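Local atomic coordinates of uncharacterized protein (Shewanella oneidensis, PDB entry 3E8P), a protein that probably hydrolyses medium- and long-chain fatty acyl-CoA thioesters to the free fatty acid and coenzyme A, as a hotdog-fold thioesterase. Residues 115-129 with 143-157. Sequence-based numbering, arbitrary orientation.
Sequences VDYLRPGRGQIFTGT and RMELHNEQGTHIAFG
D116 and F156 form an antiparallel hydrogen-bonded pair, D116 N reaching F156 O at 2.8 Å, so residues 115-117 run beside strand 153-157. L118 then leaves the strand and sets its methyl CD1 squarely over the centre of the F156 ring, 3.6 Å from the centroid: a CH-pi contact that suits a branched aliphatic chain. R119, its chain bent at chi3 (65°), turns NH1 back to H153 O, which lies near the guanidinium plane. In the following loop I154 CG2 packs on G121 CA at 3.7 Å, where G121 is the centre of an inverse gamma turn.

N148 ties this loop to the 148-151 turn: ND2 donates almost straight (167°) to R122 O at 3.1 Å, while OD1 accepts Q150 N and T152 N from opposite faces of its amide, the former bond making an Asx turn. With an alanine here, R122 O is likely to lose this donor, and the turn the oxygen that Q150 N and T152 N share. G123 suits its place because a CB would clash with N148 CB. Next, E149 OE1 takes both Q124 N (2.6 Å) and I125 N from one face of its carboxylate, using a single oxygen to hold two successive amides.

Where strand 125-129 pairs with 143-148, buried F126 brings an apolar ring to I154 CG1, which meets its edge, and to I53. T127 lies alongside H147, whose ring has T127 O over one face and whose ND1 donates to E145 OE2; the other oxygen, E145 OE1, receives T129 OG1 at 2.8 Å, a bond that needs the threonine's hydroxyl.

The two segments thus join four strands of the hotdog sheet. Strand 49-54 continues it beyond 125-129, helix 70-90 packs on L146 and A155, and V115 and D116 extend the sheet into a strand of a neighbouring subunit.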
loop_
_atom_site.group_PDB
_atom_site.type_symbol
_atom_site.label_atom_id
_atom_site.label_comp_id
_atom_site.label_asym_id
_atom_site.label_seq_id
_atom_site.Cartn_x
_atom_site.Cartn_y
_atom_site.Cartn_z
ATOM N N VAL A 115 -1.679 1.640 6.010
ATOM C CA VAL A 115 -1.515 1.577 7.442
ATOM C C VAL A 115 -1.072 0.172 7.811
ATOM O O VAL A 115 -1.649 -0.818 7.344
ATOM C CB VAL A 115 -2.835 1.873 8.168
ATOM C CG1 VAL A 115 -2.641 1.727 9.665
ATOM C CG2 VAL A 115 -3.314 3.269 7.822
ATOM N N ASP A 116 -0.040 0.082 8.633
ATOM C CA ASP A 116 0.452 -1.209 9.100
ATOM C C ASP A 116 0.133 -1.282 10.600
ATOM O O ASP A 116 0.662 -0.497 11.393
ATOM C CB ASP A 116 1.966 -1.323 8.851
ATOM C CG ASP A 116 2.302 -1.580 7.374
ATOM O OD1 ASP A 116 2.016 -2.688 6.861
ATOM O OD2 ASP A 116 2.852 -0.672 6.723
ATOM N N TYR A 117 -0.762 -2.198 10.963
ATOM C CA TYR A 117 -1.173 -2.405 12.352
ATOM C C TYR A 117 -0.183 -3.350 13.010
ATOM O O TYR A 117 -0.173 -4.546 12.750
ATOM C CB TYR A 117 -2.594 -2.986 12.400
ATOM C CG TYR A 117 -3.641 -2.037 11.837
ATOM C CD1 TYR A 117 -3.999 -2.066 10.491
ATOM C CD2 TYR A 117 -4.231 -1.072 12.644
ATOM C CE1 TYR A 117 -4.921 -1.147 9.971
ATOM C CE2 TYR A 117 -5.139 -0.159 12.137
ATOM C CZ TYR A 117 -5.482 -0.196 10.806
ATOM O OH TYR A 117 -6.369 0.735 10.322
ATOM N N LEU A 118 0.652 -2.800 13.875
ATOM C CA LEU A 118 1.702 -3.574 14.532
ATOM C C LEU A 118 1.247 -4.423 15.714
ATOM O O LEU A 118 1.661 -5.572 15.844
ATOM C CB LEU A 118 2.821 -2.620 14.978
ATOM C CG LEU A 118 3.259 -1.637 13.887
ATOM C CD1 LEU A 118 4.166 -0.574 14.466
ATOM C CD2 LEU A 118 3.953 -2.409 12.768
ATOM N N ARG A 119 0.411 -3.853 16.576
ATOM C CA ARG A 119 -0.085 -4.555 17.762
ATOM C C ARG A 119 -1.303 -3.823 18.323
ATOM O O ARG A 119 -1.515 -2.655 18.019
ATOM C CB ARG A 119 1.025 -4.647 18.816
ATOM C CG ARG A 119 1.665 -3.306 19.176
ATOM C CD ARG A 119 2.836 -3.511 20.114
ATOM N NE ARG A 119 3.904 -4.260 19.463
ATOM C CZ ARG A 119 4.856 -3.713 18.713
ATOM N NH1 ARG A 119 4.887 -2.403 18.523
ATOM N NH2 ARG A 119 5.766 -4.482 18.131
ATOM N N PRO A 120 -2.110 -4.498 19.160
ATOM C CA PRO A 120 -3.320 -3.924 19.764
ATOM C C PRO A 120 -3.198 -2.503 20.290
ATOM O O PRO A 120 -2.246 -2.159 20.997
ATOM C CB PRO A 120 -3.661 -4.920 20.870
ATOM C CG PRO A 120 -3.176 -6.216 20.300
ATOM C CD PRO A 120 -1.823 -5.815 19.754
ATOM N N GLY A 121 -4.191 -1.687 19.951
ATOM C CA GLY A 121 -4.197 -0.303 20.379
ATOM C C GLY A 121 -4.615 -0.087 21.822
ATOM O O GLY A 121 -5.723 0.366 22.080
ATOM N N ARG A 122 -3.745 -0.425 22.767
ATOM C CA ARG A 122 -4.054 -0.210 24.175
ATOM C C ARG A 122 -3.321 1.054 24.603
ATOM O O ARG A 122 -2.258 1.363 24.066
ATOM C CB ARG A 122 -3.590 -1.390 25.032
ATOM C CG ARG A 122 -4.209 -2.718 24.632
ATOM C CD ARG A 122 -4.121 -3.750 25.752
ATOM N NE ARG A 122 -4.776 -5.005 25.376
ATOM C CZ ARG A 122 -4.275 -5.887 24.511
ATOM N NH1 ARG A 122 -3.102 -5.662 23.931
ATOM N NH2 ARG A 122 -4.956 -6.986 24.213
ATOM N N GLY A 123 -3.892 1.790 25.550
ATOM C CA GLY A 123 -3.265 3.014 26.014
ATOM C C GLY A 123 -4.258 4.045 26.524
ATOM O O GLY A 123 -5.465 3.932 26.299
ATOM N N GLN A 124 -3.750 5.059 27.212
ATOM C CA GLN A 124 -4.599 6.107 27.763
ATOM C C GLN A 124 -4.631 7.305 26.833
ATOM O O GLN A 124 -5.687 7.912 26.617
ATOM C CB GLN A 124 -4.076 6.532 29.136
ATOM C CG GLN A 124 -4.004 5.396 30.142
ATOM C CD GLN A 124 -3.322 5.810 31.433
ATOM O OE1 GLN A 124 -3.789 6.712 32.139
ATOM N NE2 GLN A 124 -2.207 5.155 31.748
ATOM N N ILE A 125 -3.464 7.639 26.292
ATOM C CA ILE A 125 -3.314 8.761 25.373
ATOM C C ILE A 125 -2.488 8.317 24.175
ATOM O O ILE A 125 -1.385 7.795 24.336
ATOM C CB ILE A 125 -2.581 9.957 26.038
ATOM C CG1 ILE A 125 -3.390 10.459 27.238
ATOM C CG2 ILE A 125 -2.365 11.085 25.015
ATOM C CD1 ILE A 125 -2.742 11.613 27.974
ATOM N N PHE A 126 -3.021 8.526 22.978
ATOM C CA PHE A 126 -2.316 8.151 21.765
ATOM C C PHE A 126 -1.733 9.388 21.090
ATOM O O PHE A 126 -2.411 10.410 20.943
ATOM C CB PHE A 126 -3.269 7.399 20.839
ATOM C CG PHE A 126 -3.717 6.072 21.397
ATOM C CD1 PHE A 126 -2.877 4.964 21.349
ATOM C CD2 PHE A 126 -4.948 5.947 22.023
ATOM C CE1 PHE A 126 -3.254 3.753 21.919
ATOM C CE2 PHE A 126 -5.335 4.737 22.597
ATOM C CZ PHE A 126 -4.486 3.638 22.546
ATOM N N THR A 127 -0.468 9.279 20.685
ATOM C CA THR A 127 0.246 10.376 20.050
ATOM C C THR A 127 0.794 9.990 18.679
ATOM O O THR A 127 1.327 8.899 18.503
ATOM C CB THR A 127 1.415 10.833 20.947
ATOM O OG1 THR A 127 0.909 11.155 22.249
ATOM C CG2 THR A 127 2.111 12.057 20.351
ATOM N N GLY A 128 0.676 10.902 17.718
ATOM C CA GLY A 128 1.159 10.635 16.379
ATOM C C GLY A 128 2.102 11.689 15.817
ATOM O O GLY A 128 1.907 12.893 16.000
ATOM N N THR A 129 3.140 11.222 15.134
ATOM C CA THR A 129 4.119 12.103 14.509
ATOM C C THR A 129 4.408 11.553 13.123
ATOM O O THR A 129 4.040 10.420 12.803
ATOM C CB THR A 129 5.458 12.147 15.295
ATOM O OG1 THR A 129 6.108 10.874 15.197
ATOM C CG2 THR A 129 5.212 12.487 16.778
ATOM N N ARG A 143 5.709 9.442 6.081
ATOM C CA ARG A 143 5.649 8.286 6.961
ATOM C C ARG A 143 5.024 8.774 8.271
ATOM O O ARG A 143 5.368 9.845 8.770
ATOM C CB ARG A 143 7.047 7.721 7.224
ATOM C CG ARG A 143 7.456 6.653 6.225
ATOM C CD ARG A 143 8.718 5.920 6.635
ATOM N NE ARG A 143 8.910 4.721 5.821
ATOM C CZ ARG A 143 9.949 3.895 5.923
ATOM N NH1 ARG A 143 10.907 4.131 6.812
ATOM N NH2 ARG A 143 10.022 2.832 5.134
HETATM N N MSE A 144 4.090 8.006 8.820
HETATM C CA MSE A 144 3.448 8.403 10.062
HETATM C C MSE A 144 3.637 7.319 11.101
HETATM O O MSE A 144 3.905 6.169 10.771
HETATM C CB MSE A 144 1.951 8.644 9.855
HETATM C CG MSE A 144 1.620 9.711 8.836
HETATM SE SE MSE A 144 1.870 9.086 6.985
HETATM C CE MSE A 144 0.083 8.510 6.621
ATOM N N GLU A 145 3.452 7.687 12.357
ATOM C CA GLU A 145 3.625 6.747 13.442
ATOM C C GLU A 145 2.711 7.110 14.603
ATOM O O GLU A 145 2.566 8.282 14.955
ATOM C CB GLU A 145 5.097 6.774 13.870
ATOM C CG GLU A 145 5.400 6.262 15.245
ATOM C CD GLU A 145 4.971 7.212 16.351
ATOM O OE1 GLU A 145 5.194 8.442 16.237
ATOM O OE2 GLU A 145 4.419 6.713 17.350
ATOM N N LEU A 146 2.090 6.093 15.183
ATOM C CA LEU A 146 1.204 6.275 16.325
ATOM C C LEU A 146 1.711 5.412 17.489
ATOM O O LEU A 146 1.995 4.224 17.314
ATOM C CB LEU A 146 -0.223 5.853 15.967
ATOM C CG LEU A 146 -1.283 6.189 17.021
ATOM C CD1 LEU A 146 -1.575 7.688 16.983
ATOM C CD2 LEU A 146 -2.560 5.399 16.754
ATOM N N HIS A 147 1.837 6.015 18.665
ATOM C CA HIS A 147 2.278 5.295 19.858
ATOM C C HIS A 147 1.375 5.704 21.021
ATOM O O HIS A 147 0.603 6.655 20.892
ATOM C CB HIS A 147 3.751 5.607 20.179
ATOM C CG HIS A 147 4.030 7.046 20.497
ATOM N ND1 HIS A 147 4.435 7.959 19.544
ATOM C CD2 HIS A 147 3.995 7.723 21.672
ATOM C CE1 HIS A 147 4.639 9.133 20.117
ATOM N NE2 HIS A 147 4.379 9.016 21.409
ATOM N N ASN A 148 1.441 4.983 22.140
ATOM C CA ASN A 148 0.622 5.331 23.306
ATOM C C ASN A 148 1.490 6.105 24.304
ATOM O O ASN A 148 2.655 6.390 24.010
ATOM C CB ASN A 148 0.007 4.086 23.954
ATOM C CG ASN A 148 1.031 3.209 24.636
ATOM O OD1 ASN A 148 2.185 3.599 24.819
ATOM N ND2 ASN A 148 0.606 2.013 25.032
ATOM N N GLU A 149 0.947 6.426 25.477
ATOM C CA GLU A 149 1.688 7.244 26.449
ATOM C C GLU A 149 2.968 6.626 27.021
ATOM O O GLU A 149 3.795 7.335 27.610
ATOM C CB GLU A 149 0.761 7.704 27.596
ATOM C CG GLU A 149 0.443 6.667 28.678
ATOM C CD GLU A 149 -0.532 5.583 28.237
ATOM O OE1 GLU A 149 -1.200 5.743 27.189
ATOM O OE2 GLU A 149 -0.641 4.563 28.954
ATOM N N GLN A 150 3.133 5.321 26.849
ATOM C CA GLN A 150 4.322 4.638 27.336
ATOM C C GLN A 150 5.371 4.579 26.230
ATOM O O GLN A 150 6.485 4.112 26.451
ATOM C CB GLN A 150 3.986 3.217 27.795
ATOM C CG GLN A 150 2.810 3.145 28.776
ATOM C CD GLN A 150 2.685 1.793 29.455
ATOM O OE1 GLN A 150 2.892 0.752 28.836
ATOM N NE2 GLN A 150 2.327 1.803 30.731
ATOM N N GLY A 151 5.002 5.053 25.041
ATOM C CA GLY A 151 5.919 5.055 23.911
ATOM C C GLY A 151 5.778 3.848 22.990
ATOM O O GLY A 151 6.414 3.789 21.938
ATOM N N THR A 152 4.943 2.888 23.374
ATOM C CA THR A 152 4.755 1.680 22.573
ATOM C C THR A 152 4.138 1.975 21.204
ATOM O O THR A 152 3.066 2.571 21.131
ATOM C CB THR A 152 3.850 0.688 23.311
ATOM O OG1 THR A 152 4.335 0.530 24.652
ATOM C CG2 THR A 152 3.847 -0.681 22.600
ATOM N N HIS A 153 4.808 1.552 20.130
ATOM C CA HIS A 153 4.291 1.789 18.791
ATOM C C HIS A 153 3.049 0.948 18.526
ATOM O O HIS A 153 3.043 -0.264 18.737
ATOM C CB HIS A 153 5.366 1.502 17.734
ATOM C CG HIS A 153 6.590 2.351 17.879
ATOM N ND1 HIS A 153 6.549 3.731 17.835
ATOM C CD2 HIS A 153 7.887 2.019 18.072
ATOM C CE1 HIS A 153 7.771 4.209 17.992
ATOM N NE2 HIS A 153 8.600 3.191 18.137
ATOM N N ILE A 154 1.999 1.613 18.064
ATOM C CA ILE A 154 0.731 0.965 17.787
ATOM C C ILE A 154 0.602 0.638 16.313
ATOM O O ILE A 154 0.255 -0.486 15.939
ATOM C CB ILE A 154 -0.443 1.879 18.208
ATOM C CG1 ILE A 154 -0.317 2.215 19.689
ATOM C CG2 ILE A 154 -1.760 1.190 17.967
ATOM C CD1 ILE A 154 -0.289 0.991 20.601
ATOM N N ALA A 155 0.896 1.623 15.476
ATOM C CA ALA A 155 0.803 1.445 14.037
ATOM C C ALA A 155 1.703 2.430 13.308
ATOM O O ALA A 155 2.064 3.469 13.858
ATOM C CB ALA A 155 -0.636 1.638 13.583
ATOM N N PHE A 156 2.072 2.076 12.076
ATOM C CA PHE A 156 2.884 2.934 11.228
ATOM C C PHE A 156 2.043 3.217 10.000
ATOM O O PHE A 156 1.175 2.428 9.634
ATOM C CB PHE A 156 4.168 2.247 10.747
ATOM C CG PHE A 156 5.188 2.007 11.819
ATOM C CD1 PHE A 156 5.228 2.789 12.968
ATOM C CD2 PHE A 156 6.165 1.036 11.636
ATOM C CE1 PHE A 156 6.236 2.610 13.921
ATOM C CE2 PHE A 156 7.171 0.845 12.568
ATOM C CZ PHE A 156 7.208 1.641 13.726
ATOM N N GLY A 157 2.317 4.338 9.352
ATOM C CA GLY A 157 1.593 4.679 8.147
ATOM C C GLY A 157 2.518 5.276 7.096
ATOM O O GLY A 157 3.661 5.635 7.380
#